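Local structure of histidine--tRNA ligase (Thermus thermophilus, 1H4V) at residues Gln48-Gly53 against Thr83-Arg88; Gly133-Ile138 against Gly285-Gly290. The protein catalyses the ATP-dependent attachment of L-histidine to tRNA(His), releasing AMP and diphosphate, and works as a homodimeric class II aminoacyl-tRNA synthetase. All coordinates share one frame; numbering follows the deposited sequence.

In the fold
Both interactions lie in the catalytic part of the class II synthetase fold, built round its large, mostly antiparallel sheet, and their centres are about 16 Å apart. Interaction 1 is a buried apolar contact that sets the loop after strand 44-46 against the first turns of helix 83-92. Interaction 2 is partly buried and polar: charged side chains and a backbone carbonyl tie the turn after strand 123-132 to the end of strand 281-287, two strands of the large sheet separated by strand 302-308. The two contacts meet where Thr83 and Val87 of the helix pack on Tyr288, the residue between Arg287 and Asp289 in sequence. Both also touch the second subunit.

Interaction 1 of 2, residues Gln48-Gly53 against Thr83-Arg88; sequences QVFEKG and TAAMVR
Val49 and Phe50 settle on the start of helix 83-92, where Ala84 fills the angle between them. The contact is apolar. CB of Ala84 approaches the Phe50 ring obliquely, 4.0 Å from CD2, and lies 4.2 Å from CG1 of Val49; the same methyl also comes to 3.5 Å from the backbone O of Val49. One residue on, CZ of Phe50 reaches CB of Ala85 at 4.3 Å. The two loop side chains pack on each other as well: with CG1 of Val49 anti to its backbone N (chi1 169°), that methyl sits 4.0 Å above the plane of the Phe50 ring, over its centre. The other methyl, CG2, lies 4.2 Å from CG of Arg88, so the arginine joins by its aliphatic part.

The charge of Arg88 is met outside the two segments: NE pairs with Glu45, and NH1 with both Glu92 and Asp11 of the second subunit. With Val49 packing on Ala3 of that subunit, the contact seats the loop on the helix within the catalytic region, right at the dimer interface. Phe50 also packs on Pro80 and on Glu45 of strand 44-46. Away from the loop, Met86 packs on strand 123-132 and Val87 on helix 291-294.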
ATOM      1  N   GLN A  48      -4.587   4.666 -23.017  1.00 20.28           N
ATOM      2  CA  GLN A  48      -5.119   3.583 -23.839  1.00 22.45           C
ATOM      3  C   GLN A  48      -5.295   2.267 -23.083  1.00 21.42           C
ATOM      4  O   GLN A  48      -6.084   1.423 -23.483  1.00 22.58           O
ATOM      5  CB  GLN A  48      -4.230   3.366 -25.065  1.00 22.93           C
ATOM      6  CG  GLN A  48      -2.784   3.065 -24.746  1.00 31.60           C
ATOM      7  CD  GLN A  48      -1.947   2.932 -26.002  1.00 38.44           C
ATOM      8  OE1 GLN A  48      -2.245   2.114 -26.876  1.00 44.27           O
ATOM      9  NE2 GLN A  48      -0.895   3.736 -26.103  1.00 38.58           N
ATOM     10  N   VAL A  49      -4.570   2.093 -21.986  1.00 19.80           N
ATOM     11  CA  VAL A  49      -4.690   0.861 -21.226  1.00 18.17           C
ATOM     12  C   VAL A  49      -6.106   0.734 -20.689  1.00 19.38           C
ATOM     13  O   VAL A  49      -6.677  -0.362 -20.644  1.00 15.67           O
ATOM     14  CB  VAL A  49      -3.698   0.842 -20.056  1.00 18.70           C
ATOM     15  CG1 VAL A  49      -4.009  -0.302 -19.113  1.00 15.35           C
ATOM     16  CG2 VAL A  49      -2.290   0.710 -20.596  1.00 13.59           C
ATOM     17  N   PHE A  50      -6.688   1.879 -20.342  1.00 20.90           N
ATOM     18  CA  PHE A  50      -8.025   1.910 -19.768  1.00 23.39           C
ATOM     19  C   PHE A  50      -9.195   2.273 -20.667  1.00 26.39           C
ATOM     20  O   PHE A  50     -10.324   2.350 -20.185  1.00 26.39           O
ATOM     21  CB  PHE A  50      -8.006   2.812 -18.530  1.00 20.29           C
ATOM     22  CG  PHE A  50      -7.033   2.353 -17.476  1.00 21.80           C
ATOM     23  CD1 PHE A  50      -5.947   3.140 -17.115  1.00 21.22           C
ATOM     24  CD2 PHE A  50      -7.192   1.112 -16.865  1.00 13.91           C
ATOM     25  CE1 PHE A  50      -5.033   2.697 -16.164  1.00 21.10           C
ATOM     26  CE2 PHE A  50      -6.286   0.666 -15.919  1.00 17.79           C
ATOM     27  CZ  PHE A  50      -5.206   1.454 -15.565  1.00 18.40           C
ATOM     28  N   GLU A  51      -8.943   2.498 -21.957  1.00 30.51           N
ATOM     29  CA  GLU A  51     -10.030   2.812 -22.889  1.00 35.05           C
ATOM     30  C   GLU A  51     -10.751   1.493 -23.194  1.00 38.25           C
ATOM     31  O   GLU A  51     -10.111   0.468 -23.426  1.00 37.43           O
ATOM     32  CB  GLU A  51      -9.474   3.462 -24.162  1.00 34.99           C
ATOM     33  CG  GLU A  51      -8.726   4.774 -23.882  1.00 40.71           C
ATOM     34  CD  GLU A  51      -8.249   5.487 -25.142  1.00 48.94           C
ATOM     35  OE1 GLU A  51      -7.596   4.837 -25.992  1.00 52.42           O
ATOM     36  OE2 GLU A  51      -8.517   6.705 -25.278  1.00 52.45           O
ATOM     37  N   LYS A  52     -12.082   1.516 -23.176  1.00 42.93           N
ATOM     38  CA  LYS A  52     -12.867   0.303 -23.398  1.00 47.91           C
ATOM     39  C   LYS A  52     -13.254  -0.017 -24.837  1.00 50.60           C
ATOM     40  O   LYS A  52     -13.832  -1.072 -25.103  1.00 52.90           O
ATOM     41  CB  LYS A  52     -14.134   0.349 -22.543  1.00 47.65           C
ATOM     42  CG  LYS A  52     -13.868   0.693 -21.093  1.00 52.43           C
ATOM     43  CD  LYS A  52     -12.823  -0.225 -20.493  1.00 56.58           C
ATOM     44  CE  LYS A  52     -12.467   0.203 -19.082  1.00 60.27           C
ATOM     45  NZ  LYS A  52     -11.328  -0.593 -18.548  1.00 61.68           N
ATOM     46  N   GLY A  53     -12.942   0.878 -25.766  1.00 52.27           N
ATOM     47  CA  GLY A  53     -13.295   0.629 -27.151  1.00 54.49           C
ATOM     48  C   GLY A  53     -13.936   1.843 -27.792  1.00 55.78           C
ATOM     49  O   GLY A  53     -14.223   2.830 -27.117  1.00 55.56           O
ATOM     50  N   THR A  83      -8.362  -4.753 -13.417  1.00 18.47           N
ATOM     51  CA  THR A  83      -8.272  -5.772 -14.469  1.00 17.69           C
ATOM     52  C   THR A  83      -7.393  -5.455 -15.669  1.00 17.06           C
ATOM     53  O   THR A  83      -6.488  -6.228 -15.977  1.00 16.23           O
ATOM     54  CB  THR A  83      -9.672  -6.185 -14.988  1.00 20.49           C
ATOM     55  OG1 THR A  83     -10.519  -6.511 -13.875  1.00 19.21           O
ATOM     56  CG2 THR A  83      -9.559  -7.423 -15.895  1.00 18.17           C
ATOM     57  N   ALA A  84      -7.649  -4.337 -16.348  1.00 15.88           N
ATOM     58  CA  ALA A  84      -6.846  -3.970 -17.511  1.00 14.52           C
ATOM     59  C   ALA A  84      -5.360  -3.844 -17.164  1.00 14.50           C
ATOM     60  O   ALA A  84      -4.500  -4.240 -17.949  1.00 14.29           O
ATOM     61  CB  ALA A  84      -7.350  -2.668 -18.124  1.00 15.83           C
ATOM     62  N   ALA A  85      -5.065  -3.289 -15.993  1.00 14.21           N
ATOM     63  CA  ALA A  85      -3.679  -3.122 -15.551  1.00 15.47           C
ATOM     64  C   ALA A  85      -3.012  -4.475 -15.331  1.00 16.58           C
ATOM     65  O   ALA A  85      -1.843  -4.662 -15.660  1.00 20.08           O
ATOM     66  CB  ALA A  85      -3.631  -2.313 -14.267  1.00 12.47           C
ATOM     67  N   MET A  86      -3.759  -5.420 -14.775  1.00 17.72           N
ATOM     68  CA  MET A  86      -3.223  -6.755 -14.519  1.00 18.41           C
ATOM     69  C   MET A  86      -3.002  -7.505 -15.818  1.00 16.31           C
ATOM     70  O   MET A  86      -1.976  -8.165 -15.976  1.00 17.38           O
ATOM     71  CB  MET A  86      -4.152  -7.523 -13.571  1.00 15.38           C
ATOM     72  CG  MET A  86      -4.160  -6.867 -12.195  1.00 21.40           C
ATOM     73  SD  MET A  86      -5.478  -7.331 -11.091  1.00 28.25           S
ATOM     74  CE  MET A  86      -4.771  -8.849 -10.389  1.00 16.72           C
ATOM     75  N   VAL A  87      -3.949  -7.390 -16.746  1.00 14.58           N
ATOM     76  CA  VAL A  87      -3.815  -8.035 -18.056  1.00 14.82           C
ATOM     77  C   VAL A  87      -2.607  -7.424 -18.770  1.00 15.54           C
ATOM     78  O   VAL A  87      -1.833  -8.131 -19.414  1.00 17.29           O
ATOM     79  CB  VAL A  87      -5.059  -7.809 -18.944  1.00 14.82           C
ATOM     80  CG1 VAL A  87      -4.772  -8.286 -20.368  1.00 15.86           C
ATOM     81  CG2 VAL A  87      -6.256  -8.547 -18.374  1.00  8.29           C
ATOM     82  N   ARG A  88      -2.447  -6.108 -18.637  1.00 15.57           N
ATOM     83  CA  ARG A  88      -1.335  -5.396 -19.251  1.00 15.03           C
ATOM     84  C   ARG A  88      -0.017  -5.898 -18.663  1.00 17.00           C
ATOM     85  O   ARG A  88       1.005  -5.936 -19.348  1.00 17.18           O
ATOM     86  CB  ARG A  88      -1.495  -3.887 -19.025  1.00 15.70           C
ATOM     87  CG  ARG A  88      -0.534  -2.984 -19.814  1.00 13.62           C
ATOM     88  CD  ARG A  88       0.841  -2.915 -19.157  1.00 18.92           C
ATOM     89  NE  ARG A  88       0.747  -2.443 -17.778  1.00 21.49           N
ATOM     90  CZ  ARG A  88       1.613  -2.754 -16.821  1.00 21.14           C
ATOM     91  NH1 ARG A  88       2.647  -3.535 -17.088  1.00 25.77           N
ATOM     92  NH2 ARG A  88       1.432  -2.302 -15.594  1.00 22.04           N
TER

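Interaction 2 of 2, residues Gly133-Ile138 against Gly285-Gly290; sequences GSENPI and GGRYDG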
ATOM      1  N   GLY A 133      -5.628 -17.064 -18.706  1.00 19.04           N
ATOM      2  CA  GLY A 133      -5.088 -18.150 -19.499  1.00 19.35           C
ATOM      3  C   GLY A 133      -5.955 -19.368 -19.736  1.00 19.77           C
ATOM      4  O   GLY A 133      -5.570 -20.251 -20.494  1.00 22.78           O
ATOM      5  N   SER A 134      -7.125 -19.436 -19.121  1.00 18.91           N
ATOM      6  CA  SER A 134      -7.967 -20.603 -19.316  1.00 19.34           C
ATOM      7  C   SER A 134      -9.457 -20.305 -19.410  1.00 20.83           C
ATOM      8  O   SER A 134      -9.962 -19.376 -18.785  1.00 21.44           O
ATOM      9  CB  SER A 134      -7.714 -21.609 -18.189  1.00 18.02           C
ATOM     10  OG  SER A 134      -8.554 -22.740 -18.334  1.00 21.24           O
ATOM     11  N   GLU A 135     -10.157 -21.124 -20.190  1.00 21.42           N
ATOM     12  CA  GLU A 135     -11.596 -20.987 -20.383  1.00 21.37           C
ATOM     13  C   GLU A 135     -12.352 -21.975 -19.487  1.00 20.77           C
ATOM     14  O   GLU A 135     -13.582 -21.945 -19.406  1.00 21.49           O
ATOM     15  CB  GLU A 135     -11.945 -21.256 -21.850  1.00 23.44           C
ATOM     16  CG  GLU A 135     -13.426 -21.190 -22.146  1.00 34.68           C
ATOM     17  CD  GLU A 135     -13.962 -19.769 -22.113  1.00 39.25           C
ATOM     18  OE1 GLU A 135     -15.156 -19.591 -21.793  1.00 42.73           O
ATOM     19  OE2 GLU A 135     -13.191 -18.834 -22.419  1.00 36.61           O
ATOM     20  N   ASN A 136     -11.607 -22.849 -18.815  1.00 19.87           N
ATOM     21  CA  ASN A 136     -12.189 -23.862 -17.936  1.00 19.33           C
ATOM     22  C   ASN A 136     -13.185 -23.294 -16.917  1.00 18.92           C
ATOM     23  O   ASN A 136     -12.849 -22.407 -16.144  1.00 17.97           O
ATOM     24  CB  ASN A 136     -11.078 -24.611 -17.202  1.00 18.11           C
ATOM     25  CG  ASN A 136     -11.549 -25.936 -16.652  1.00 21.73           C
ATOM     26  OD1 ASN A 136     -12.505 -25.995 -15.883  1.00 20.05           O
ATOM     27  ND2 ASN A 136     -10.888 -27.019 -17.062  1.00 22.74           N
ATOM     28  N   PRO A 137     -14.430 -23.804 -16.913  1.00 20.23           N
ATOM     29  CA  PRO A 137     -15.483 -23.350 -15.996  1.00 19.38           C
ATOM     30  C   PRO A 137     -15.161 -23.523 -14.515  1.00 20.78           C
ATOM     31  O   PRO A 137     -15.803 -22.918 -13.648  1.00 22.14           O
ATOM     32  CB  PRO A 137     -16.707 -24.155 -16.442  1.00 19.64           C
ATOM     33  CG  PRO A 137     -16.115 -25.375 -17.051  1.00 19.29           C
ATOM     34  CD  PRO A 137     -14.944 -24.843 -17.822  1.00 17.34           C
ATOM     35  N   ILE A 138     -14.172 -24.357 -14.221  1.00 19.38           N
ATOM     36  CA  ILE A 138     -13.763 -24.543 -12.843  1.00 17.46           C
ATOM     37  C   ILE A 138     -13.236 -23.200 -12.318  1.00 16.03           C
ATOM     38  O   ILE A 138     -13.471 -22.842 -11.173  1.00 18.64           O
ATOM     39  CB  ILE A 138     -12.662 -25.640 -12.726  1.00 16.65           C
ATOM     40  CG1 ILE A 138     -13.317 -27.026 -12.776  1.00 17.71           C
ATOM     41  CG2 ILE A 138     -11.866 -25.472 -11.440  1.00 12.13           C
ATOM     42  CD1 ILE A 138     -12.336 -28.192 -12.889  1.00 16.29           C
ATOM     43  N   GLY A 285     -17.801  -9.804 -10.471  1.00 18.46           N
ATOM     44  CA  GLY A 285     -16.895  -9.938 -11.594  1.00 17.83           C
ATOM     45  C   GLY A 285     -17.395 -10.874 -12.669  1.00 16.01           C
ATOM     46  O   GLY A 285     -18.585 -10.951 -12.945  1.00 15.98           O
ATOM     47  N   GLY A 286     -16.472 -11.594 -13.283  1.00 16.60           N
ATOM     48  CA  GLY A 286     -16.859 -12.509 -14.333  1.00 16.67           C
ATOM     49  C   GLY A 286     -15.761 -12.700 -15.351  1.00 16.31           C
ATOM     50  O   GLY A 286     -14.640 -12.229 -15.172  1.00 15.57           O
ATOM     51  N   ARG A 287     -16.103 -13.396 -16.428  1.00 18.91           N
ATOM     52  CA  ARG A 287     -15.168 -13.710 -17.497  1.00 19.87           C
ATOM     53  C   ARG A 287     -15.072 -12.552 -18.493  1.00 19.66           C
ATOM     54  O   ARG A 287     -16.064 -11.867 -18.760  1.00 19.93           O
ATOM     55  CB  ARG A 287     -15.632 -15.015 -18.157  1.00 17.55           C
ATOM     56  CG  ARG A 287     -14.763 -15.550 -19.274  1.00 18.11           C
ATOM     57  CD  ARG A 287     -15.150 -16.994 -19.557  1.00 18.83           C
ATOM     58  NE  ARG A 287     -14.670 -17.906 -18.516  1.00 15.89           N
ATOM     59  CZ  ARG A 287     -13.393 -18.259 -18.375  1.00 19.31           C
ATOM     60  NH1 ARG A 287     -12.471 -17.781 -19.206  1.00 14.44           N
ATOM     61  NH2 ARG A 287     -13.027 -19.095 -17.413  1.00 20.92           N
ATOM     62  N   TYR A 288     -13.877 -12.333 -19.031  1.00 21.33           N
ATOM     63  CA  TYR A 288     -13.635 -11.237 -19.974  1.00 25.51           C
ATOM     64  C   TYR A 288     -12.583 -11.594 -21.016  1.00 28.41           C
ATOM     65  O   TYR A 288     -11.547 -10.933 -21.118  1.00 29.31           O
ATOM     66  CB  TYR A 288     -13.164 -10.012 -19.208  1.00 22.73           C
ATOM     67  CG  TYR A 288     -12.029 -10.327 -18.266  1.00 28.02           C
ATOM     68  CD1 TYR A 288     -10.711 -10.415 -18.725  1.00 26.60           C
ATOM     69  CD2 TYR A 288     -12.276 -10.583 -16.917  1.00 27.31           C
ATOM     70  CE1 TYR A 288      -9.676 -10.752 -17.869  1.00 23.66           C
ATOM     71  CE2 TYR A 288     -11.247 -10.921 -16.053  1.00 21.48           C
ATOM     72  CZ  TYR A 288      -9.953 -11.007 -16.535  1.00 25.85           C
ATOM     73  OH  TYR A 288      -8.941 -11.376 -15.690  1.00 23.23           O
ATOM     74  N   ASP A 289     -12.874 -12.609 -21.816  1.00 28.16           N
ATOM     75  CA  ASP A 289     -11.946 -13.097 -22.827  1.00 31.39           C
ATOM     76  C   ASP A 289     -11.383 -12.177 -23.922  1.00 29.75           C
ATOM     77  O   ASP A 289     -10.312 -12.464 -24.452  1.00 33.47           O
ATOM     78  CB  ASP A 289     -12.546 -14.359 -23.458  1.00 35.20           C
ATOM     79  CG  ASP A 289     -12.810 -15.455 -22.419  1.00 41.77           C
ATOM     80  OD1 ASP A 289     -13.439 -16.475 -22.768  1.00 47.38           O
ATOM     81  OD2 ASP A 289     -12.387 -15.291 -21.250  1.00 39.81           O
ATOM     82  N   GLY A 290     -12.051 -11.080 -24.260  1.00 26.68           N
ATOM     83  CA  GLY A 290     -11.515 -10.224 -25.313  1.00 23.19           C
ATOM     84  C   GLY A 290     -10.720  -8.977 -24.927  1.00 23.38           C
ATOM     85  O   GLY A 290     -10.351  -8.181 -25.792  1.00 20.38           O
TER
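A salt-bridge network of Glu135, Arg287 and Asp289 joins the turn after strand 123-132 to the end of strand 281-287, within the glycine-rich GGGRYDGL sequence characteristic of histidyl-tRNA synthetases. Arg287 is its centre. A bend at chi3 (-74°) turns its guanidinium onto the turn. NH1 donates to Ser134 O at 3.0 Å (155° at the hydrogen), close to the guanidinium plane, and NH2 adds a weak bond to the same oxygen, 3.4 Å from Ser134 O. Glu135 O, which accepts from His236 NE2, lies over one face of the group, towards its rim. On its own segment Arg287 NH1 makes a salt bridge to Asp289 OD2 at 3.2 Å, and that oxygen accepts on its syn lone pair. The Glu135 side chain passes obliquely, its carboxylate plane 46° from the guanidinium, with OE1 3.4 Å from Arg287 CD; its pairing with NH1 is one of charge alone, and the modelled place of OE2 is doubtful.

The turn is braced from within. Ser134 OG accepts from Asn136 N at 3.1 Å, an ST turn, and Asn136 N-caps helix 137-153, its OD1 2.9 Å from Ile138 N. Arg287 NH2 also pairs with Asp140 of that helix, Glu135 OE1 with Arg266, and Asp289 OD2 accepts from Gly302 N.

A leucine in place of Arg287 would probably leave Ser134 O without these donors and Asp289, Glu135 and Asp140 without a shared counter-charge. Three acids thus pair with Arg287, and its charge, with that of Arg266 at Glu135, is likely to offset much of their mutual repulsion where the strand end meets the turn.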